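Side-chain contacts in phosphoserine aminotransferase SerC (Cytophaga hutchinsonii ATCC 33406, PDB 3FFR), which probably catalyses the pyridoxal-phosphate-dependent transamination that forms phosphoserine from 3-phosphohydroxypyruvate, a step of serine biosynthesis: residues G32-S35 / K39-E42; F321-G326 / V354-E359. All blocks are in the same frame, centred on the assembly; numbering follows the deposited sequence.

Interaction 1 (G32-S35 / K39-E42); sequences GVIS and KKFE
Ile34 rests its terminal methyl on the first turn of helix 39-55, against Lys40 and Phe41, where a loop bends sharply to enter the helix. The bend contains an ST turn, in which Ser35 OG is hydrogen-bonded to the backbone N of Arg37. It illustrates how a loop can be fastened to the helix it leads into, here without any hydrogen bond between 32-35 and 39-42 themselves.

Followed from its CB, the Ile34 side chain carries CG1 between the backbone N and the carbonyl carbon (chi1 66°), and the extended second torsion then sends CD1 outward to the helix. CG2 and CG1 stay back, and the touching falls to CD1. This methyl lies 3.5 Å from Lys40 CG and 4.1 Å from Lys40 CB, and the two side chains meet at an oblique crossing. It also sits 3.8 Å from the backbone N of Phe41 and makes an apolar contact with Phe41 CB at 4.1 Å. Only the inner methylenes of Lys40 take part: the chain bends at chi2 and carries the ammonium away, to a long, weak ion pair with Glu29.

Phe41 is touched near its root, at CB. Its ring turns off to pack on Pro244, Ala246 and Ile249, joining the helix entrance to helix 246-262. Ser38 OG ties the two sides together, being hydrogen-bonded both to Ser35 O and to the backbone N of Phe41. On the loop side, Val33 packs on Ser13 of the second subunit, and the nearest side-chain atom of Ser35 is about 3 Å from a bound polyethylene glycol, probably from the crystallisation liquor. The carbonyl oxygen of Ser35 lies 3.2 Å from Phe41 CB and 4.1 Å from Phe41 CG, approaching the root of the ring obliquely.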
loop_
_atom_site.group_PDB
_atom_site.type_symbol
_atom_site.label_atom_id
_atom_site.label_comp_id
_atom_site.label_asym_id
_atom_site.label_seq_id
_atom_site.Cartn_x
_atom_site.Cartn_y
_atom_site.Cartn_z
ATOM N N GLY A 32 -1.105 -14.942 3.402
ATOM C CA GLY A 32 0.034 -14.063 3.058
ATOM C C GLY A 32 1.021 -14.702 2.088
ATOM O O GLY A 32 1.940 -14.046 1.549
ATOM N N VAL A 33 0.767 -15.975 1.833
ATOM C CA VAL A 33 1.623 -16.832 1.008
ATOM C C VAL A 33 1.046 -17.113 -0.374
ATOM O O VAL A 33 1.784 -17.293 -1.348
ATOM C CB VAL A 33 1.892 -18.193 1.744
ATOM C CG1 VAL A 33 2.714 -19.178 0.880
ATOM C CG2 VAL A 33 2.611 -17.937 3.095
ATOM N N ILE A 34 -0.273 -17.221 -0.433
ATOM C CA ILE A 34 -0.950 -17.562 -1.690
ATOM C C ILE A 34 -0.686 -16.512 -2.761
ATOM O O ILE A 34 -0.467 -15.322 -2.482
ATOM C CB ILE A 34 -2.493 -17.807 -1.522
ATOM C CG1 ILE A 34 -3.193 -16.499 -1.108
ATOM C CG2 ILE A 34 -2.747 -18.991 -0.539
ATOM C CD1 ILE A 34 -4.684 -16.568 -0.989
ATOM N N SER A 35 -0.682 -16.978 -4.003
ATOM C CA SER A 35 -0.514 -16.071 -5.137
ATOM C C SER A 35 -1.722 -15.156 -5.282
ATOM O O SER A 35 -2.870 -15.573 -5.131
ATOM C CB SER A 35 -0.366 -16.854 -6.437
ATOM O OG SER A 35 -0.345 -15.972 -7.528
ATOM N N LYS A 39 -6.799 -18.859 -7.570
ATOM C CA LYS A 39 -8.242 -18.908 -7.383
ATOM C C LYS A 39 -8.620 -18.583 -5.950
ATOM O O LYS A 39 -9.644 -17.945 -5.672
ATOM C CB LYS A 39 -8.824 -20.275 -7.773
ATOM C CG LYS A 39 -10.326 -20.366 -7.477
ATOM N N LYS A 40 -7.773 -19.000 -5.021
ATOM C CA LYS A 40 -8.058 -18.717 -3.619
ATOM C C LYS A 40 -8.027 -17.217 -3.402
ATOM O O LYS A 40 -8.908 -16.672 -2.751
ATOM C CB LYS A 40 -7.084 -19.403 -2.683
ATOM C CG LYS A 40 -7.269 -18.981 -1.221
ATOM C CD LYS A 40 -8.610 -19.428 -0.577
ATOM C CE LYS A 40 -8.670 -19.027 0.916
ATOM N NZ LYS A 40 -9.944 -19.415 1.599
ATOM N N PHE A 41 -7.051 -16.520 -3.980
ATOM C CA PHE A 41 -7.018 -15.056 -3.806
ATOM C C PHE A 41 -8.241 -14.398 -4.443
ATOM O O PHE A 41 -8.841 -13.457 -3.885
ATOM C CB PHE A 41 -5.720 -14.379 -4.337
ATOM C CG PHE A 41 -5.783 -12.896 -4.206
ATOM C CD1 PHE A 41 -5.498 -12.299 -3.010
ATOM C CD2 PHE A 41 -6.278 -12.122 -5.240
ATOM C CE1 PHE A 41 -5.651 -10.910 -2.843
ATOM C CE2 PHE A 41 -6.403 -10.744 -5.105
ATOM C CZ PHE A 41 -6.088 -10.146 -3.903
ATOM N N GLU A 42 -8.611 -14.886 -5.617
ATOM C CA GLU A 42 -9.785 -14.352 -6.314
ATOM C C GLU A 42 -11.029 -14.453 -5.426
ATOM O O GLU A 42 -11.883 -13.570 -5.410
ATOM C CB GLU A 42 -10.004 -15.031 -7.661
ATOM C CG GLU A 42 -8.959 -14.646 -8.638
ATOM C CD GLU A 42 -9.166 -15.320 -9.982
ATOM O OE1 GLU A 42 -10.182 -15.998 -10.143
ATOM O OE2 GLU A 42 -8.330 -15.156 -10.865
#

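Interaction 2 (F321-G326 / V354-E359); sequences FDMAVG and VQTLKE
Phe321 and Thr356 meet in a CH-pi contact: the methyl CG2 of the threonine lies over one face of the ring, 3.8 Å from the centroid and only 14° off the ring normal. CG2 stands anti to the backbone N, the placement that turns the methyl to the ring while OG1 meets CE of Met323. With an alanine at Phe321 this methyl would probably lose the aromatic face beneath it, opening a gap beside the helix.

The second contact is a meeting of tips. Met323, present as selenomethionine, bends at its last torsion (chi3 -70°) and brings CE to 3.3 Å from Thr356 OG1 and 3.6 Å from Thr356 CB.

Polar bonds come from the preceding turn of the helix. Thr356 OG1 is hydrogen-bonded to Lys352 O, so the buried hydroxyl is satisfied although its neighbour here is a methyl, and Lys352 NZ reaches Phe321 O. Leu318 also packs on Thr356.

Helix 347-360 thus lies on strand 323-327 and the turn before it, the helix-on-sheet packing of the small domain in fold type I pyridoxal-phosphate aminotransferases.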
loop_
_atom_site.group_PDB
_atom_site.type_symbol
_atom_site.label_atom_id
_atom_site.label_comp_id
_atom_site.label_asym_id
_atom_site.label_seq_id
_atom_site.Cartn_x
_atom_site.Cartn_y
_atom_site.Cartn_z
ATOM N N PHE A 321 -6.959 3.906 33.636
ATOM C CA PHE A 321 -8.252 3.331 33.269
ATOM C C PHE A 321 -8.206 2.658 31.891
ATOM O O PHE A 321 -9.242 2.244 31.344
ATOM C CB PHE A 321 -9.328 4.393 33.251
ATOM C CG PHE A 321 -9.609 4.978 34.603
ATOM C CD1 PHE A 321 -10.525 4.370 35.445
ATOM C CD2 PHE A 321 -8.936 6.107 35.035
ATOM C CE1 PHE A 321 -10.781 4.886 36.733
ATOM C CE2 PHE A 321 -9.210 6.648 36.331
ATOM C CZ PHE A 321 -10.125 6.015 37.157
ATOM N N ASP A 322 -7.004 2.548 31.362
ATOM C CA ASP A 322 -6.796 1.882 30.066
ATOM C C ASP A 322 -7.619 2.445 28.915
ATOM O O ASP A 322 -8.280 1.711 28.156
ATOM C CB ASP A 322 -7.067 0.393 30.191
ATOM C CG ASP A 322 -5.858 -0.363 30.709
ATOM O OD1 ASP A 322 -4.707 0.007 30.349
ATOM O OD2 ASP A 322 -6.082 -1.340 31.438
HETATM N N MSE A 323 -7.571 3.761 28.816
HETATM C CA MSE A 323 -8.219 4.491 27.717
HETATM C C MSE A 323 -7.393 5.698 27.305
HETATM O O MSE A 323 -6.578 6.216 28.071
HETATM C CB MSE A 323 -9.624 4.960 28.109
HETATM C CG MSE A 323 -10.579 3.804 28.436
HETATM SE SE MSE A 323 -12.362 4.379 28.881
HETATM C CE MSE A 323 -11.983 5.192 30.605
ATOM N N ALA A 324 -7.595 6.106 26.061
ATOM C CA ALA A 324 -6.975 7.326 25.528
ATOM C C ALA A 324 -7.873 7.942 24.465
ATOM O O ALA A 324 -8.574 7.231 23.761
ATOM C CB ALA A 324 -5.587 7.042 24.939
ATOM N N VAL A 325 -7.864 9.264 24.408
ATOM C CA VAL A 325 -8.579 10.031 23.378
ATOM C C VAL A 325 -7.533 10.743 22.517
ATOM O O VAL A 325 -6.372 10.873 22.892
ATOM C CB VAL A 325 -9.571 11.054 23.978
ATOM C CG1 VAL A 325 -10.551 10.327 24.889
ATOM C CG2 VAL A 325 -8.858 12.174 24.715
ATOM N N GLY A 326 -7.954 11.194 21.353
ATOM C CA GLY A 326 -7.056 11.948 20.513
ATOM C C GLY A 326 -6.970 13.391 20.954
ATOM O O GLY A 326 -7.890 13.949 21.544
ATOM N N VAL A 354 -17.071 7.917 29.176
ATOM C CA VAL A 354 -17.867 9.080 29.610
ATOM C C VAL A 354 -17.940 9.139 31.144
ATOM O O VAL A 354 -17.817 10.202 31.762
ATOM C CB VAL A 354 -19.262 9.112 28.952
ATOM C CG1 VAL A 354 -20.167 10.199 29.586
ATOM C CG2 VAL A 354 -19.114 9.362 27.437
ATOM N N GLN A 355 -18.099 7.983 31.758
ATOM C CA GLN A 355 -18.223 7.946 33.209
ATOM C C GLN A 355 -16.930 8.378 33.864
ATOM O O GLN A 355 -16.920 9.073 34.891
ATOM C CB GLN A 355 -18.604 6.553 33.697
ATOM C CG GLN A 355 -18.446 6.369 35.197
ATOM C CD GLN A 355 -18.656 4.924 35.594
ATOM O OE1 GLN A 355 -19.783 4.413 35.541
ATOM N NE2 GLN A 355 -17.563 4.246 35.989
ATOM N N THR A 356 -15.834 7.970 33.247
ATOM C CA THR A 356 -14.511 8.260 33.784
ATOM C C THR A 356 -14.245 9.747 33.625
ATOM O O THR A 356 -13.755 10.410 34.541
ATOM C CB THR A 356 -13.426 7.396 33.121
ATOM O OG1 THR A 356 -13.731 6.010 33.339
ATOM C CG2 THR A 356 -12.062 7.713 33.681
ATOM N N LEU A 357 -14.612 10.276 32.461
ATOM C CA LEU A 357 -14.417 11.706 32.208
ATOM C C LEU A 357 -15.242 12.541 33.197
ATOM O O LEU A 357 -14.788 13.555 33.733
ATOM C CB LEU A 357 -14.810 12.075 30.788
ATOM C CG LEU A 357 -13.808 11.595 29.721
ATOM C CD1 LEU A 357 -14.377 11.864 28.329
ATOM C CD2 LEU A 357 -12.420 12.252 29.860
ATOM N N LYS A 358 -16.464 12.098 33.419
ATOM C CA LYS A 358 -17.368 12.825 34.312
ATOM C C LYS A 358 -16.842 12.888 35.716
ATOM O O LYS A 358 -16.924 13.923 36.401
ATOM C CB LYS A 358 -18.738 12.158 34.352
ATOM C CG LYS A 358 -19.493 12.301 33.055
ATOM C CD LYS A 358 -20.699 11.388 32.970
ATOM C CE LYS A 358 -21.743 11.699 34.009
ATOM N NZ LYS A 358 -22.928 10.823 33.763
ATOM N N GLU A 359 -16.294 11.761 36.125
ATOM C CA GLU A 359 -15.830 11.583 37.496
ATOM C C GLU A 359 -14.511 12.254 37.769
ATOM O O GLU A 359 -14.335 12.847 38.835
ATOM C CB GLU A 359 -15.747 10.098 37.859
ATOM C CG GLU A 359 -17.111 9.418 37.955
ATOM C CD GLU A 359 -17.028 7.947 38.381
ATOM O OE1 GLU A 359 -15.906 7.449 38.599
ATOM O OE2 GLU A 359 -18.093 7.291 38.489
#

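From the N terminus, strand 6-8 leads to helix 19-28 and then to interaction 1, which closes a tight loop of three residues at the entrance of helix 39-55. The chain next builds the seven-stranded sheet of the large domain, with the cofactor-bearing Lys191, and the long helices beyond it. Interaction 2 closes a wider loop of 27 residues that holds strand 336-340 and ties the C-terminal helix to strand 323-327, which itself pairs with strand 6-8. The two loops follow in series, neither nesting nor crossing. Their centres stand about 42 Å apart: one packs a local bend, close to the second subunit, onto the helix that follows it, the other joins helix and sheet.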